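Local coordinates for HTH-type transcriptional regulator cbl (Escherichia coli K12, PDB 2FYI), which acts as a LysR-family transcription factor that may serve as an accessory regulator within the cys regulon, at residues A[12-18]-A[42-48]. Sequence-based numbering, arbitrary orientation.
Sequences TSGVLTI and EVRLELI
T12 lays its CG2 methyl beside CG2 of V43 (3.7 Å), the two side chains side by side and pointing the same way, at the N-terminal end of the parallel pairing of strands 14-20 and 43-49. The ladder then takes hold: G14 O accepts R44 N in a bent bond (N-H...O 133°), and L16 N returns one to R44 O at 2.7 Å. Between them V15 points to the opposite face of the sheet from L16. With CG1 anti to its backbone N (chi1 -174°), V15 turns that methyl to the carboxylate of E46, 3.3 Å from OE2, while its CG2 runs alongside CD of R44. The same OE2 takes R44 NE through its anti lone pair at 2.8 Å, near the guanidinium plane, in a salt bridge; R44 NH1 adds a weak bond to OE2 and also pairs with D140 of the second subunit. L16 O receives E46 N almost straight (175°), and on the buried face L16 CD2 meets CD1 of L45. T17 crosses E46 obliquely, its OG1 3.1 Å from OE1, at best a weak bond, and its CG2 touches CG1 of I48. I18 N donates to E46 O and I48 N to I18 O; I18 CD1 reaches the same L45 CD1 methyl at 3.7 Å, next to L16 CD2. Helix 29-39, in the beta-alpha-beta connection of this periplasmic-binding-protein-like cofactor-binding domain, covers L16 and L45 through F36 and I33. The pairing therefore has an aliphatic side towards the helices and a more polar side, where V15 lies against R44 and E46 and E46 probably steadies R44 for the intersubunit salt bridge, while L47 and I48 carry the sheet into the second subunit.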
ATOM      1  N   THR A  12      31.680  -6.037   9.088  1.00 42.66           N
ATOM      2  CA  THR A  12      30.528  -6.583   9.760  1.00 40.26           C
ATOM      3  C   THR A  12      29.606  -7.147   8.701  1.00 40.28           C
ATOM      4  O   THR A  12      29.392  -6.545   7.665  1.00 40.28           O
ATOM      5  CB  THR A  12      29.812  -5.529  10.595  1.00 38.95           C
ATOM      6  OG1 THR A  12      30.649  -5.155  11.688  1.00 37.70           O
ATOM      7  CG2 THR A  12      28.525  -6.073  11.153  1.00 38.52           C
ATOM      8  N   SER A  13      29.080  -8.328   8.948  1.00 40.98           N
ATOM      9  CA  SER A  13      28.289  -9.003   7.930  1.00 41.47           C
ATOM     10  C   SER A  13      27.102  -9.744   8.558  1.00 41.03           C
ATOM     11  O   SER A  13      27.166 -10.176   9.731  1.00 41.14           O
ATOM     12  CB  SER A  13      29.201  -9.935   7.091  1.00 42.32           C
ATOM     13  OG  SER A  13      28.693 -11.257   6.928  1.00 42.80           O
ATOM     14  N   GLY A  14      26.025  -9.864   7.777  1.00 39.28           N
ATOM     15  CA  GLY A  14      24.857 -10.648   8.160  1.00 37.66           C
ATOM     16  C   GLY A  14      23.626 -10.106   7.465  1.00 37.15           C
ATOM     17  O   GLY A  14      23.711  -9.242   6.594  1.00 36.81           O
ATOM     18  N   VAL A  15      22.465 -10.592   7.861  1.00 36.17           N
ATOM     19  CA  VAL A  15      21.254 -10.116   7.256  1.00 35.04           C
ATOM     20  C   VAL A  15      20.430  -9.384   8.309  1.00 35.47           C
ATOM     21  O   VAL A  15      20.129  -9.934   9.365  1.00 36.62           O
ATOM     22  CB  VAL A  15      20.445 -11.277   6.687  1.00 34.03           C
ATOM     23  CG1 VAL A  15      19.252 -10.742   5.922  1.00 33.94           C
ATOM     24  CG2 VAL A  15      21.319 -12.153   5.812  1.00 32.94           C
ATOM     25  N   LEU A  16      20.065  -8.140   8.028  1.00 34.47           N
ATOM     26  CA  LEU A  16      19.176  -7.416   8.912  1.00 33.25           C
ATOM     27  C   LEU A  16      17.791  -7.400   8.293  1.00 33.11           C
ATOM     28  O   LEU A  16      17.612  -6.867   7.209  1.00 33.34           O
ATOM     29  CB  LEU A  16      19.662  -5.985   9.094  1.00 32.64           C
ATOM     30  CG  LEU A  16      18.708  -5.081   9.862  1.00 32.27           C
ATOM     31  CD1 LEU A  16      18.564  -5.560  11.285  1.00 31.93           C
ATOM     32  CD2 LEU A  16      19.237  -3.681   9.837  1.00 32.53           C
ATOM     33  N   THR A  17      16.807  -7.974   8.966  1.00 32.27           N
ATOM     34  CA  THR A  17      15.462  -7.934   8.438  1.00 32.41           C
ATOM     35  C   THR A  17      14.598  -6.922   9.210  1.00 32.68           C
ATOM     36  O   THR A  17      14.426  -7.037  10.420  1.00 33.20           O
ATOM     37  CB  THR A  17      14.808  -9.332   8.432  1.00 32.43           C
ATOM     38  OG1 THR A  17      15.534 -10.189   7.554  1.00 33.20           O
ATOM     39  CG2 THR A  17      13.382  -9.246   7.920  1.00 33.33           C
ATOM     40  N   ILE A  18      14.053  -5.936   8.501  1.00 31.85           N
ATOM     41  CA  ILE A  18      13.177  -4.939   9.098  1.00 31.92           C
ATOM     42  C   ILE A  18      11.778  -5.104   8.555  1.00 32.13           C
ATOM     43  O   ILE A  18      11.598  -5.229   7.351  1.00 32.54           O
ATOM     44  CB  ILE A  18      13.644  -3.544   8.758  1.00 31.83           C
ATOM     45  CG1 ILE A  18      14.919  -3.252   9.548  1.00 31.54           C
ATOM     46  CG2 ILE A  18      12.521  -2.510   8.999  1.00 31.28           C
ATOM     47  CD1 ILE A  18      15.768  -2.160   8.936  1.00 31.93           C
ATOM     48  N   GLU A  42      28.900  -4.132   4.470  1.00 36.61           N
ATOM     49  CA  GLU A  42      28.818  -5.572   4.240  1.00 37.58           C
ATOM     50  C   GLU A  42      27.606  -6.264   4.864  1.00 37.44           C
ATOM     51  O   GLU A  42      27.523  -7.483   4.848  1.00 38.65           O
ATOM     52  CB  GLU A  42      30.078  -6.262   4.723  1.00 39.50           C
ATOM     53  CG  GLU A  42      31.284  -5.822   3.973  1.00 42.69           C
ATOM     54  CD  GLU A  42      31.333  -6.403   2.579  1.00 44.30           C
ATOM     55  OE1 GLU A  42      32.039  -7.440   2.435  1.00 45.35           O
ATOM     56  OE2 GLU A  42      30.674  -5.841   1.658  1.00 44.42           O
ATOM     57  N   VAL A  43      26.678  -5.526   5.441  1.00 35.87           N
ATOM     58  CA  VAL A  43      25.517  -6.205   5.963  1.00 35.16           C
ATOM     59  C   VAL A  43      24.364  -6.075   4.998  1.00 36.22           C
ATOM     60  O   VAL A  43      23.987  -4.967   4.564  1.00 36.57           O
ATOM     61  CB  VAL A  43      25.068  -5.693   7.314  1.00 34.91           C
ATOM     62  CG1 VAL A  43      23.657  -6.186   7.603  1.00 33.03           C
ATOM     63  CG2 VAL A  43      26.048  -6.165   8.366  1.00 35.17           C
ATOM     64  N   ARG A  44      23.794  -7.224   4.662  1.00 36.79           N
ATOM     65  CA  ARG A  44      22.621  -7.291   3.786  1.00 36.94           C
ATOM     66  C   ARG A  44      21.342  -6.847   4.509  1.00 37.47           C
ATOM     67  O   ARG A  44      20.969  -7.361   5.587  1.00 37.49           O
ATOM     68  CB  ARG A  44      22.479  -8.706   3.231  1.00 38.22           C
ATOM     69  CG  ARG A  44      21.168  -9.021   2.608  1.00 40.44           C
ATOM     70  CD  ARG A  44      21.158 -10.474   2.115  1.00 42.42           C
ATOM     71  NE  ARG A  44      19.833 -10.809   1.585  1.00 43.83           N
ATOM     72  CZ  ARG A  44      19.562 -11.084   0.310  1.00 43.92           C
ATOM     73  NH1 ARG A  44      18.309 -11.345  -0.049  1.00 43.83           N
ATOM     74  NH2 ARG A  44      20.529 -11.111  -0.601  1.00 44.09           N
ATOM     75  N   LEU A  45      20.679  -5.875   3.910  1.00 37.80           N
ATOM     76  CA  LEU A  45      19.484  -5.300   4.482  1.00 38.57           C
ATOM     77  C   LEU A  45      18.244  -5.831   3.747  1.00 38.42           C
ATOM     78  O   LEU A  45      18.158  -5.685   2.556  1.00 39.05           O
ATOM     79  CB  LEU A  45      19.566  -3.793   4.321  1.00 39.48           C
ATOM     80  CG  LEU A  45      18.318  -3.094   4.813  1.00 41.43           C
ATOM     81  CD1 LEU A  45      18.244  -3.200   6.339  1.00 42.62           C
ATOM     82  CD2 LEU A  45      18.385  -1.661   4.414  1.00 42.63           C
ATOM     83  N   GLU A  46      17.291  -6.448   4.443  1.00 38.85           N
ATOM     84  CA  GLU A  46      16.019  -6.864   3.821  1.00 39.35           C
ATOM     85  C   GLU A  46      14.814  -6.204   4.487  1.00 38.93           C
ATOM     86  O   GLU A  46      14.796  -6.063   5.726  1.00 38.92           O
ATOM     87  CB  GLU A  46      15.814  -8.357   3.929  1.00 40.63           C
ATOM     88  CG  GLU A  46      16.814  -9.187   3.210  1.00 44.32           C
ATOM     89  CD  GLU A  46      16.794 -10.649   3.684  1.00 46.96           C
ATOM     90  OE1 GLU A  46      15.982 -10.952   4.616  1.00 48.16           O
ATOM     91  OE2 GLU A  46      17.599 -11.479   3.145  1.00 47.59           O
ATOM     92  N   LEU A  47      13.803  -5.823   3.695  1.00 37.86           N
ATOM     93  CA  LEU A  47      12.585  -5.252   4.270  1.00 38.07           C
ATOM     94  C   LEU A  47      11.353  -6.030   3.906  1.00 37.52           C
ATOM     95  O   LEU A  47      11.217  -6.441   2.759  1.00 37.82           O
ATOM     96  CB  LEU A  47      12.333  -3.846   3.760  1.00 40.18           C
ATOM     97  CG  LEU A  47      13.332  -2.695   3.689  1.00 41.11           C
ATOM     98  CD1 LEU A  47      12.583  -1.503   4.339  1.00 41.10           C
ATOM     99  CD2 LEU A  47      14.666  -3.004   4.389  1.00 41.23           C
ATOM    100  N   ILE A  48      10.439  -6.187   4.865  1.00 36.85           N
ATOM    101  CA  ILE A  48       9.117  -6.754   4.606  1.00 36.74           C
ATOM    102  C   ILE A  48       8.113  -5.664   4.909  1.00 36.46           C
ATOM    103  O   ILE A  48       8.193  -5.013   5.953  1.00 36.18           O
ATOM    104  CB  ILE A  48       8.777  -7.955   5.526  1.00 36.29           C
ATOM    105  CG1 ILE A  48      10.063  -8.621   6.045  1.00 38.16           C
ATOM    106  CG2 ILE A  48       7.826  -8.926   4.830  1.00 35.22           C
ATOM    107  CD1 ILE A  48      10.055 -10.214   6.209  1.00 38.12           C
TER